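Toll-like receptor 13 (Mus musculus, PDB 4Z0C) recognises bacterial 23S ribosomal RNA through its leucine-rich-repeat ectodomain, the part in this chain, and signals through MYD88 and TRAF6 to activate NF-kappa-B. Local coordinates at residues 494-499 / 523-528; 546-551 / 571-576; 263-268 / 287-292. One frame throughout, in Å; residues are numbered along the deposited sequence.

From the N terminus, contact 3 comes first: it closes the excursion through helix 268-275 and strand 283-285, joining the segments that lead into helices 268-275 and 293-302. Contact 1 follows much later in the chain and closes the loop through strand 500-502; contact 2 then closes the one through strands 555-557 and 564-566. The three loops run in series, neither nesting nor crossing, and each ties one turn of the leucine-rich-repeat solenoid to the next. Contacts 1 and 2 are about 13 Å apart between centres and join through Leu550, whose CD2 packs on Leu527 CD2 at 3.9 Å. Contact 3 is remote, its centre about 52 Å from that of contact 1.

Contact 1: 494-499 / 523-528; sequences GLEKLL and KLKSLK
Ser526 gives its hydroxyl to the backbone oxygen of Glu496, with OG 2.6 Å from O. The hydroxyl lies in the carbonyl plane on a lone pair, where it is put by a first torsion (chi1 -38°) that sets OG beside the serine's own backbone N. Farther along, Lys528 N donates to Leu499 O at 2.8 Å, a direct backbone bond just ahead of strands 500-502 and 529-531. A water bridges the two turns, donating to Leu495 O and Leu498 O and accepting from Ser526 N, so three backbone groups of the two segments converge on one molecule.

Both segments make a type I turn, Leu495 to Leu498 and Leu524 to Leu527, in which equivalent leucines of consecutive leucine-rich repeats come into step before each enters its short parallel strand. Ser552 of the next turn binds Lys525 O and Leu527 O, extending the serine-to-backbone bonding along the solenoid.

Beneath this polar seam the leucines pack inward. Leu498 and Leu527 lie side by side and point the same way, each with CG anti to its N, and Leu498 CD2 is 4.0 Å from Leu527 CD1. Leu524 turns its CD2 methyl to Leu495 CB at 3.7 Å. Leu477 and Leu501, from the strands on the inner face, receive these side chains. Next to the strands, the Leu499 and Lys528 side chains lie side by side, Leu499 CD2 3.9 Å from Lys528 CG; at the other end of the contact the carboxylate of Glu496 lies near the amines of Lys523 and Lys525 without touching either, with OE2 4.8 Å from Lys523 NZ.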
loop_
_atom_site.group_PDB
_atom_site.type_symbol
_atom_site.label_atom_id
_atom_site.label_comp_id
_atom_site.label_asym_id
_atom_site.label_seq_id
_atom_site.Cartn_x
_atom_site.Cartn_y
_atom_site.Cartn_z
ATOM N N GLY A 494 -25.591 11.046 -6.735
ATOM C CA GLY A 494 -26.791 10.490 -6.123
ATOM C C GLY A 494 -26.740 10.141 -4.640
ATOM O O GLY A 494 -27.625 9.438 -4.134
ATOM N N LEU A 495 -25.725 10.630 -3.933
ATOM C CA LEU A 495 -25.491 10.150 -2.582
ATOM C C LEU A 495 -25.884 11.108 -1.458
ATOM O O LEU A 495 -25.150 11.263 -0.491
ATOM C CB LEU A 495 -24.014 9.762 -2.452
ATOM C CG LEU A 495 -23.561 8.696 -3.451
ATOM C CD1 LEU A 495 -22.090 8.344 -3.289
ATOM C CD2 LEU A 495 -24.416 7.462 -3.309
ATOM N N GLU A 496 -27.065 11.706 -1.543
ATOM C CA GLU A 496 -27.407 12.774 -0.598
ATOM C C GLU A 496 -27.745 12.267 0.806
ATOM O O GLU A 496 -27.814 13.052 1.760
ATOM C CB GLU A 496 -28.566 13.613 -1.125
ATOM C CG GLU A 496 -28.259 14.421 -2.360
ATOM C CD GLU A 496 -29.432 15.291 -2.762
ATOM O OE1 GLU A 496 -30.478 15.234 -2.075
ATOM O OE2 GLU A 496 -29.313 16.033 -3.755
ATOM N N LYS A 497 -27.921 10.950 0.919
ATOM C CA LYS A 497 -28.282 10.315 2.166
ATOM C C LYS A 497 -27.116 9.536 2.763
ATOM O O LYS A 497 -27.266 8.882 3.801
ATOM C CB LYS A 497 -29.477 9.394 1.954
ATOM C CG LYS A 497 -30.820 10.103 1.854
ATOM C CD LYS A 497 -31.951 9.085 1.652
ATOM C CE LYS A 497 -33.323 9.750 1.618
ATOM N NZ LYS A 497 -33.577 10.465 0.322
ATOM N N LEU A 498 -25.967 9.577 2.094
ATOM C CA LEU A 498 -24.770 8.868 2.571
ATOM C C LEU A 498 -24.315 9.334 3.961
ATOM O O LEU A 498 -24.208 10.546 4.217
ATOM C CB LEU A 498 -23.616 9.023 1.582
ATOM C CG LEU A 498 -22.475 8.031 1.815
ATOM C CD1 LEU A 498 -22.899 6.609 1.439
ATOM C CD2 LEU A 498 -21.227 8.427 1.061
ATOM N N LEU A 499 -24.051 8.379 4.854
ATOM C CA LEU A 499 -23.641 8.696 6.232
ATOM C C LEU A 499 -22.152 8.504 6.461
ATOM O O LEU A 499 -21.532 9.237 7.227
ATOM C CB LEU A 499 -24.394 7.828 7.237
ATOM C CG LEU A 499 -25.893 8.101 7.319
ATOM C CD1 LEU A 499 -26.559 7.222 8.387
ATOM C CD2 LEU A 499 -26.145 9.573 7.573
ATOM N N LYS A 523 -21.874 17.540 -2.318
ATOM C CA LYS A 523 -23.251 17.037 -2.338
ATOM C C LYS A 523 -23.594 16.080 -1.185
ATOM O O LYS A 523 -24.751 15.700 -1.008
ATOM C CB LYS A 523 -23.584 16.389 -3.688
ATOM C CG LYS A 523 -24.466 17.236 -4.623
ATOM C CD LYS A 523 -24.034 18.706 -4.700
ATOM C CE LYS A 523 -24.901 19.629 -3.834
ATOM N NZ LYS A 523 -26.303 19.746 -4.325
ATOM N N LEU A 524 -22.594 15.703 -0.397
ATOM C CA LEU A 524 -22.813 14.753 0.680
ATOM C C LEU A 524 -23.361 15.441 1.934
ATOM O O LEU A 524 -22.668 15.563 2.945
ATOM C CB LEU A 524 -21.517 14.018 0.986
ATOM C CG LEU A 524 -20.925 13.279 -0.209
ATOM C CD1 LEU A 524 -19.597 12.640 0.177
ATOM C CD2 LEU A 524 -21.895 12.246 -0.776
ATOM N N LYS A 525 -24.624 15.845 1.878
ATOM C CA LYS A 525 -25.199 16.696 2.912
ATOM C C LYS A 525 -25.554 15.984 4.213
ATOM O O LYS A 525 -25.816 16.657 5.213
ATOM C CB LYS A 525 -26.413 17.452 2.367
ATOM C CG LYS A 525 -27.215 16.679 1.344
ATOM C CD LYS A 525 -28.261 17.555 0.659
ATOM C CE LYS A 525 -29.362 17.986 1.608
ATOM N NZ LYS A 525 -30.113 19.156 1.074
ATOM N N SER A 526 -25.558 14.648 4.221
ATOM C CA SER A 526 -25.877 13.900 5.455
ATOM C C SER A 526 -24.643 13.225 6.019
ATOM O O SER A 526 -24.739 12.424 6.952
ATOM C CB SER A 526 -26.923 12.804 5.229
ATOM O OG SER A 526 -27.935 13.191 4.320
ATOM N N LEU A 527 -23.498 13.484 5.402
ATOM C CA LEU A 527 -22.287 12.758 5.757
ATOM C C LEU A 527 -21.899 12.991 7.212
ATOM O O LEU A 527 -21.804 14.133 7.657
ATOM C CB LEU A 527 -21.142 13.123 4.818
ATOM C CG LEU A 527 -20.041 12.068 4.794
ATOM C CD1 LEU A 527 -20.583 10.786 4.193
ATOM C CD2 LEU A 527 -18.871 12.567 3.970
ATOM N N LYS A 528 -21.700 11.911 7.959
ATOM C CA LYS A 528 -21.308 12.026 9.360
ATOM C C LYS A 528 -19.862 11.592 9.613
ATOM O O LYS A 528 -19.210 12.106 10.527
ATOM C CB LYS A 528 -22.269 11.228 10.250
ATOM C CG LYS A 528 -23.734 11.521 9.943
ATOM C CD LYS A 528 -24.669 11.100 11.070
ATOM C CE LYS A 528 -25.787 12.122 11.231
ATOM N NZ LYS A 528 -25.236 13.520 11.234
HETATM O O HOH W 1 -24.559 12.463 2.286
#

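Contact 2: 546-551 / 571-576. With NAG (2-acetamido-2-deoxy-beta-D-glucopyranose), chain R.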
loop_
_atom_site.group_PDB
_atom_site.type_symbol
_atom_site.label_atom_id
_atom_site.label_comp_id
_atom_site.label_asym_id
_atom_site.label_seq_id
_atom_site.Cartn_x
_atom_site.Cartn_y
_atom_site.Cartn_z
ATOM N N PHE A 546 -11.451 22.168 0.525
ATOM C CA PHE A 546 -11.597 20.729 0.437
ATOM C C PHE A 546 -12.832 20.187 1.148
ATOM O O PHE A 546 -13.426 19.205 0.680
ATOM C CB PHE A 546 -10.338 20.043 0.951
ATOM C CG PHE A 546 -10.198 18.616 0.501
ATOM C CD1 PHE A 546 -10.077 18.313 -0.842
ATOM C CD2 PHE A 546 -10.175 17.578 1.432
ATOM C CE1 PHE A 546 -9.938 17.010 -1.259
ATOM C CE2 PHE A 546 -10.024 16.270 1.031
ATOM C CZ PHE A 546 -9.919 15.980 -0.317
ATOM N N PHE A 547 -13.237 20.832 2.248
ATOM C CA PHE A 547 -14.337 20.307 3.094
ATOM C C PHE A 547 -15.685 21.019 2.987
ATOM O O PHE A 547 -16.594 20.767 3.777
ATOM C CB PHE A 547 -13.890 20.222 4.559
ATOM C CG PHE A 547 -12.741 19.291 4.764
ATOM C CD1 PHE A 547 -12.900 17.924 4.533
ATOM C CD2 PHE A 547 -11.500 19.767 5.142
ATOM C CE1 PHE A 547 -11.843 17.052 4.698
ATOM C CE2 PHE A 547 -10.433 18.902 5.310
ATOM C CZ PHE A 547 -10.611 17.536 5.095
ATOM N N GLN A 548 -15.796 21.892 1.999
ATOM C CA GLN A 548 -17.020 22.606 1.665
ATOM C C GLN A 548 -18.212 21.642 1.566
ATOM O O GLN A 548 -18.127 20.584 0.941
ATOM C CB GLN A 548 -16.810 23.319 0.322
ATOM C CG GLN A 548 -17.833 24.373 -0.071
ATOM C CD GLN A 548 -17.613 25.704 0.616
ATOM O OE1 GLN A 548 -16.670 25.873 1.395
ATOM N NE2 GLN A 548 -18.483 26.668 0.324
ATOM N N GLY A 549 -19.316 22.006 2.206
ATOM C CA GLY A 549 -20.562 21.281 2.072
ATOM C C GLY A 549 -20.770 20.267 3.181
ATOM O O GLY A 549 -21.800 19.592 3.225
ATOM N N LEU A 550 -19.793 20.181 4.081
ATOM C CA LEU A 550 -19.777 19.145 5.107
ATOM C C LEU A 550 -20.186 19.628 6.517
ATOM O O LEU A 550 -19.580 19.245 7.521
ATOM C CB LEU A 550 -18.405 18.465 5.130
ATOM C CG LEU A 550 -18.161 17.512 3.948
ATOM C CD1 LEU A 550 -16.768 16.912 3.979
ATOM C CD2 LEU A 550 -19.197 16.405 3.973
ATOM N N GLY A 551 -21.227 20.453 6.582
ATOM C CA GLY A 551 -21.726 20.961 7.849
ATOM C C GLY A 551 -22.316 19.925 8.794
ATOM O O GLY A 551 -22.438 20.172 9.987
ATOM N N PHE A 571 -11.165 23.842 7.981
ATOM C CA PHE A 571 -12.176 23.276 8.875
ATOM C C PHE A 571 -13.389 24.180 9.097
ATOM O O PHE A 571 -14.323 23.793 9.786
ATOM C CB PHE A 571 -11.567 22.862 10.222
ATOM C CG PHE A 571 -10.610 21.707 10.118
ATOM C CD1 PHE A 571 -10.630 20.871 9.001
ATOM C CD2 PHE A 571 -9.683 21.466 11.115
ATOM C CE1 PHE A 571 -9.737 19.817 8.891
ATOM C CE2 PHE A 571 -8.786 20.414 11.012
ATOM C CZ PHE A 571 -8.810 19.592 9.902
ATOM N N ASP A 572 -13.394 25.362 8.490
ATOM C CA ASP A 572 -14.501 26.303 8.690
ATOM C C ASP A 572 -15.904 25.780 8.397
ATOM O O ASP A 572 -16.852 26.167 9.085
ATOM C CB ASP A 572 -14.259 27.617 7.951
ATOM C CG ASP A 572 -13.394 28.591 8.744
ATOM O OD1 ASP A 572 -12.761 28.167 9.741
ATOM O OD2 ASP A 572 -13.333 29.781 8.348
ATOM N N PRO A 573 -16.054 24.908 7.380
ATOM C CA PRO A 573 -17.402 24.371 7.140
ATOM C C PRO A 573 -17.846 23.337 8.168
ATOM O O PRO A 573 -19.045 23.084 8.253
ATOM C CB PRO A 573 -17.273 23.704 5.758
ATOM C CG PRO A 573 -16.082 24.357 5.121
ATOM C CD PRO A 573 -15.150 24.617 6.246
ATOM N N LEU A 574 -16.910 22.766 8.925
ATOM C CA LEU A 574 -17.200 21.633 9.810
ATOM C C LEU A 574 -17.810 22.005 11.164
ATOM O O LEU A 574 -17.257 21.666 12.212
ATOM C CB LEU A 574 -15.930 20.811 10.038
ATOM C CG LEU A 574 -15.179 20.314 8.800
ATOM C CD1 LEU A 574 -14.041 19.396 9.230
ATOM C CD2 LEU A 574 -16.119 19.601 7.813
ATOM N N ILE A 575 -18.950 22.685 11.156
ATOM C CA ILE A 575 -19.447 23.253 12.399
ATOM C C ILE A 575 -19.950 22.211 13.386
ATOM O O ILE A 575 -19.886 22.426 14.592
ATOM C CB ILE A 575 -20.516 24.354 12.176
ATOM C CG1 ILE A 575 -21.778 23.801 11.530
ATOM C CG2 ILE A 575 -19.952 25.507 11.382
ATOM C CD1 ILE A 575 -23.025 24.092 12.366
ATOM N N ASN A 576 -20.424 21.075 12.883
ATOM C CA ASN A 576 -20.890 20.012 13.756
ATOM C C ASN A 576 -19.851 18.963 14.119
ATOM O O ASN A 576 -20.183 17.946 14.708
ATOM C CB ASN A 576 -22.153 19.364 13.197
ATOM C CG ASN A 576 -23.394 20.162 13.534
ATOM O OD1 ASN A 576 -24.406 20.096 12.851
ATOM N ND2 ASN A 576 -23.311 20.937 14.596
HETATM C C1 NAG R . -27.236 19.420 14.006
HETATM C C2 NAG R . -27.501 19.664 12.527
HETATM C C3 NAG R . -28.905 20.200 12.297
HETATM C C4 NAG R . -29.977 19.448 13.084
HETATM C C5 NAG R . -29.550 19.142 14.517
HETATM C C6 NAG R . -30.550 18.177 15.165
HETATM C C7 NAG R . -26.210 20.707 10.725
HETATM C C8 NAG R . -25.577 21.992 10.284
HETATM N N2 NAG R . -26.548 20.629 12.013
HETATM O O3 NAG R . -29.184 20.100 10.921
HETATM O O4 NAG R . -31.166 20.216 13.126
HETATM O O5 NAG R . -28.242 18.593 14.556
HETATM O O6 NAG R . -31.832 18.772 15.251
HETATM O O7 NAG R . -26.376 19.795 9.917
#
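Phe547 and Phe571 run side by side and point the same way, touching where Phe547 CE2 meets Phe571 CE1 at 3.8 Å. Their first torsions are nearly equal (chi1 -62° and -67°), each placing CG beside the backbone N, but the rings are rotated differently about the CB-CG bond. The planes therefore meet at 47°, an oblique pairing in which Phe547 CE2 comes in at the edge of the Phe571 ring, near its plane. Phe546 adds CD2 over one face of the Phe547 ring.

Leu574 works beside the aromatic pair. Its CG, too, lies beside the backbone N, and CD2 rests against both Phe547 CB and Leu550 CB, 3.7 Å from the latter. Pro573 sets CB and CG against the backbone of Phe547, with CB 3.6 Å from Phe547 O, the acceptor of the type II turn to Leu550. Gln548 bends at chi2 and crosses Pro573 at about a right angle, its OE1 4.1 Å from Pro573 CG.

No hydrogen bond joins the two segments. The backbones approach through a CA-H...O contact, Gly551 CA to Pro573 O at 3.4 Å, and Asn576 CB rests on Gly551 O. The N-acetylglucosamine lies at the Asn576 end, where its methyl C8 is 3.9 Å from Ile575 CD1; the placement of the sugar against the asparagine amide is doubtful.

Equivalent phenylalanines and leucines of successive repeats thus follow one another along the solenoid. Phe547, Phe571 and Leu574 all lean on Leu556 of strand 555-557, while Phe547 and Leu550 also reach Leu530 of strand 529-531.

Contact 3: 263-268 / 287-292. With NAG (2-acetamido-2-deoxy-beta-D-glucopyranose), chain O.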
loop_
_atom_site.group_PDB
_atom_site.type_symbol
_atom_site.label_atom_id
_atom_site.label_comp_id
_atom_site.label_asym_id
_atom_site.label_seq_id
_atom_site.Cartn_x
_atom_site.Cartn_y
_atom_site.Cartn_z
ATOM N N HIS A 263 -11.077 -39.931 6.190
ATOM C CA HIS A 263 -11.973 -40.859 6.871
ATOM C C HIS A 263 -13.051 -41.422 5.932
ATOM O O HIS A 263 -13.506 -42.553 6.091
ATOM C CB HIS A 263 -12.575 -40.246 8.141
ATOM C CG HIS A 263 -12.951 -41.271 9.165
ATOM N ND1 HIS A 263 -14.197 -41.861 9.212
ATOM C CD2 HIS A 263 -12.228 -41.837 10.160
ATOM C CE1 HIS A 263 -14.229 -42.736 10.200
ATOM N NE2 HIS A 263 -13.049 -42.744 10.791
ATOM N N GLY A 264 -13.450 -40.633 4.942
ATOM C CA GLY A 264 -14.320 -41.144 3.901
ATOM C C GLY A 264 -15.799 -41.050 4.201
ATOM O O GLY A 264 -16.199 -40.655 5.289
ATOM N N HIS A 265 -16.609 -41.432 3.221
ATOM C CA HIS A 265 -18.056 -41.290 3.315
ATOM C C HIS A 265 -18.626 -42.108 4.470
ATOM O O HIS A 265 -18.078 -43.149 4.836
ATOM C CB HIS A 265 -18.724 -41.747 2.014
ATOM C CG HIS A 265 -18.197 -41.077 0.784
ATOM N ND1 HIS A 265 -17.353 -39.987 0.826
ATOM C CD2 HIS A 265 -18.387 -41.358 -0.526
ATOM C CE1 HIS A 265 -17.054 -39.619 -0.406
ATOM N NE2 HIS A 265 -17.669 -40.432 -1.246
ATOM N N LEU A 266 -19.720 -41.620 5.046
ATOM C CA LEU A 266 -20.468 -42.372 6.050
ATOM C C LEU A 266 -21.457 -43.285 5.329
ATOM O O LEU A 266 -21.899 -42.972 4.224
ATOM C CB LEU A 266 -21.215 -41.423 6.993
ATOM C CG LEU A 266 -20.432 -40.555 7.984
ATOM C CD1 LEU A 266 -21.364 -39.687 8.881
ATOM C CD2 LEU A 266 -19.502 -41.412 8.843
ATOM N N ASP A 267 -21.816 -44.395 5.965
ATOM C CA ASP A 267 -22.819 -45.307 5.429
ATOM C C ASP A 267 -24.196 -44.669 5.577
ATOM O O ASP A 267 -24.740 -44.646 6.675
ATOM C CB ASP A 267 -22.770 -46.621 6.220
ATOM C CG ASP A 267 -23.594 -47.732 5.582
ATOM O OD1 ASP A 267 -24.705 -47.440 5.075
ATOM O OD2 ASP A 267 -23.133 -48.905 5.608
ATOM N N MET A 268 -24.773 -44.170 4.484
ATOM C CA MET A 268 -26.066 -43.480 4.575
ATOM C C MET A 268 -27.186 -44.333 5.144
ATOM O O MET A 268 -28.155 -43.804 5.688
ATOM C CB MET A 268 -26.509 -42.903 3.227
ATOM C CG MET A 268 -25.905 -41.563 2.874
ATOM S SD MET A 268 -26.004 -40.363 4.214
ATOM C CE MET A 268 -24.309 -40.486 4.789
ATOM N N GLN A 287 -20.042 -32.497 7.299
ATOM C CA GLN A 287 -18.847 -31.960 6.656
ATOM C C GLN A 287 -17.629 -32.869 6.503
ATOM O O GLN A 287 -17.468 -33.851 7.217
ATOM C CB GLN A 287 -18.376 -30.715 7.410
ATOM C CG GLN A 287 -19.346 -29.575 7.406
ATOM C CD GLN A 287 -18.708 -28.329 7.983
ATOM O OE1 GLN A 287 -17.714 -28.416 8.708
ATOM N NE2 GLN A 287 -19.230 -27.163 7.614
ATOM N N LYS A 288 -16.751 -32.475 5.576
ATOM C CA LYS A 288 -15.442 -33.102 5.389
ATOM C C LYS A 288 -15.496 -34.503 4.774
ATOM O O LYS A 288 -15.022 -35.476 5.355
ATOM C CB LYS A 288 -14.577 -33.055 6.668
ATOM C CG LYS A 288 -14.091 -31.645 7.012
ATOM C CD LYS A 288 -13.090 -31.631 8.174
ATOM C CE LYS A 288 -12.966 -30.239 8.806
ATOM N NZ LYS A 288 -12.112 -30.220 10.037
ATOM N N ASN A 289 -16.070 -34.574 3.580
ATOM C CA ASN A 289 -15.980 -35.775 2.764
ATOM C C ASN A 289 -16.768 -36.906 3.392
ATOM O O ASN A 289 -16.355 -38.068 3.435
ATOM C CB ASN A 289 -14.515 -36.155 2.576
ATOM C CG ASN A 289 -14.321 -37.274 1.614
ATOM O OD1 ASN A 289 -15.031 -37.397 0.610
ATOM N ND2 ASN A 289 -13.369 -38.140 1.939
ATOM N N VAL A 290 -17.941 -36.531 3.860
ATOM C CA VAL A 290 -18.793 -37.440 4.576
ATOM C C VAL A 290 -19.806 -38.059 3.583
ATOM O O VAL A 290 -20.344 -39.130 3.818
ATOM C CB VAL A 290 -19.425 -36.670 5.775
ATOM C CG1 VAL A 290 -20.929 -36.627 5.690
ATOM C CG2 VAL A 290 -18.966 -37.272 7.081
ATOM N N THR A 291 -20.000 -37.411 2.440
ATOM C CA THR A 291 -20.974 -37.867 1.451
ATOM C C THR A 291 -20.639 -37.406 0.025
ATOM O O THR A 291 -19.735 -36.607 -0.181
ATOM C CB THR A 291 -22.389 -37.356 1.795
ATOM O OG1 THR A 291 -23.360 -37.993 0.952
ATOM C CG2 THR A 291 -22.468 -35.857 1.573
ATOM N N ASN A 292 -21.353 -37.947 -0.955
ATOM C CA ASN A 292 -21.345 -37.417 -2.308
ATOM C C ASN A 292 -22.752 -37.016 -2.746
ATOM O O ASN A 292 -23.657 -36.999 -1.923
ATOM C CB ASN A 292 -20.648 -38.352 -3.319
ATOM C CG ASN A 292 -21.274 -39.749 -3.415
ATOM O OD1 ASN A 292 -22.442 -39.987 -3.061
ATOM N ND2 ASN A 292 -20.487 -40.683 -3.949
HETATM C C1 NAG O . -13.347 -39.557 -0.613
HETATM C C2 NAG O . -11.867 -39.460 -0.318
HETATM C C3 NAG O . -11.253 -40.606 -1.103
HETATM C C4 NAG O . -11.886 -41.933 -0.633
HETATM C C5 NAG O . -13.397 -41.833 -0.303
HETATM C C6 NAG O . -13.868 -42.891 0.690
HETATM C C7 NAG O . -10.456 -37.504 0.049
HETATM C C8 NAG O . -10.217 -36.074 -0.310
HETATM N N2 NAG O . -11.372 -38.141 -0.666
HETATM O O3 NAG O . -9.854 -40.581 -0.932
HETATM O O4 NAG O . -11.691 -42.920 -1.633
HETATM O O5 NAG O . -13.794 -40.579 0.232
HETATM O O6 NAG O . -15.234 -42.666 0.966
HETATM O O7 NAG O . -9.807 -38.026 0.946
#
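Leu266 N donates to Val290 O at 2.8 Å, a backbone bond that is close to straight (162°). This is the tight part: the same oxygen receives the CA-H of His265, and Val290 CG2 packs against Leu266 CG at 3.7 Å. Asn313 binds Val290 N from the next turn, and the Asn258 side chain donates to both Lys288 O and Gly264 O.

Around the partly exposed His265 ring the direct links between the segments are looser. The ring, whose CG lies beside the backbone N (chi1 -54°), has Thr291 over one face and O6 of N-acetylglucosamine over the other. At its edge ND1 makes a weak bond to Asn289 O, 3.4 Å long though nearly straight, and Asn292 ND2 stands 3.9 Å from His265 NE2. Gly264, whose positive phi suits glycine, lets O6 come close to its CA.

The sugar sits beside Asn289, consistent with N-linked glycosylation there, although the modelled ND2 to C1 distance of 2.9 Å is long for such a linkage. Leu261 O takes a hydrogen bond from the same ND2. His265 N donates to sugar O6 at 2.9 Å and Asn289 ND2 to sugar O5 at 3.0 Å, which implies that a backbone N-H of one repeat and the asparagine amide of the next probably help orient the sugar against both.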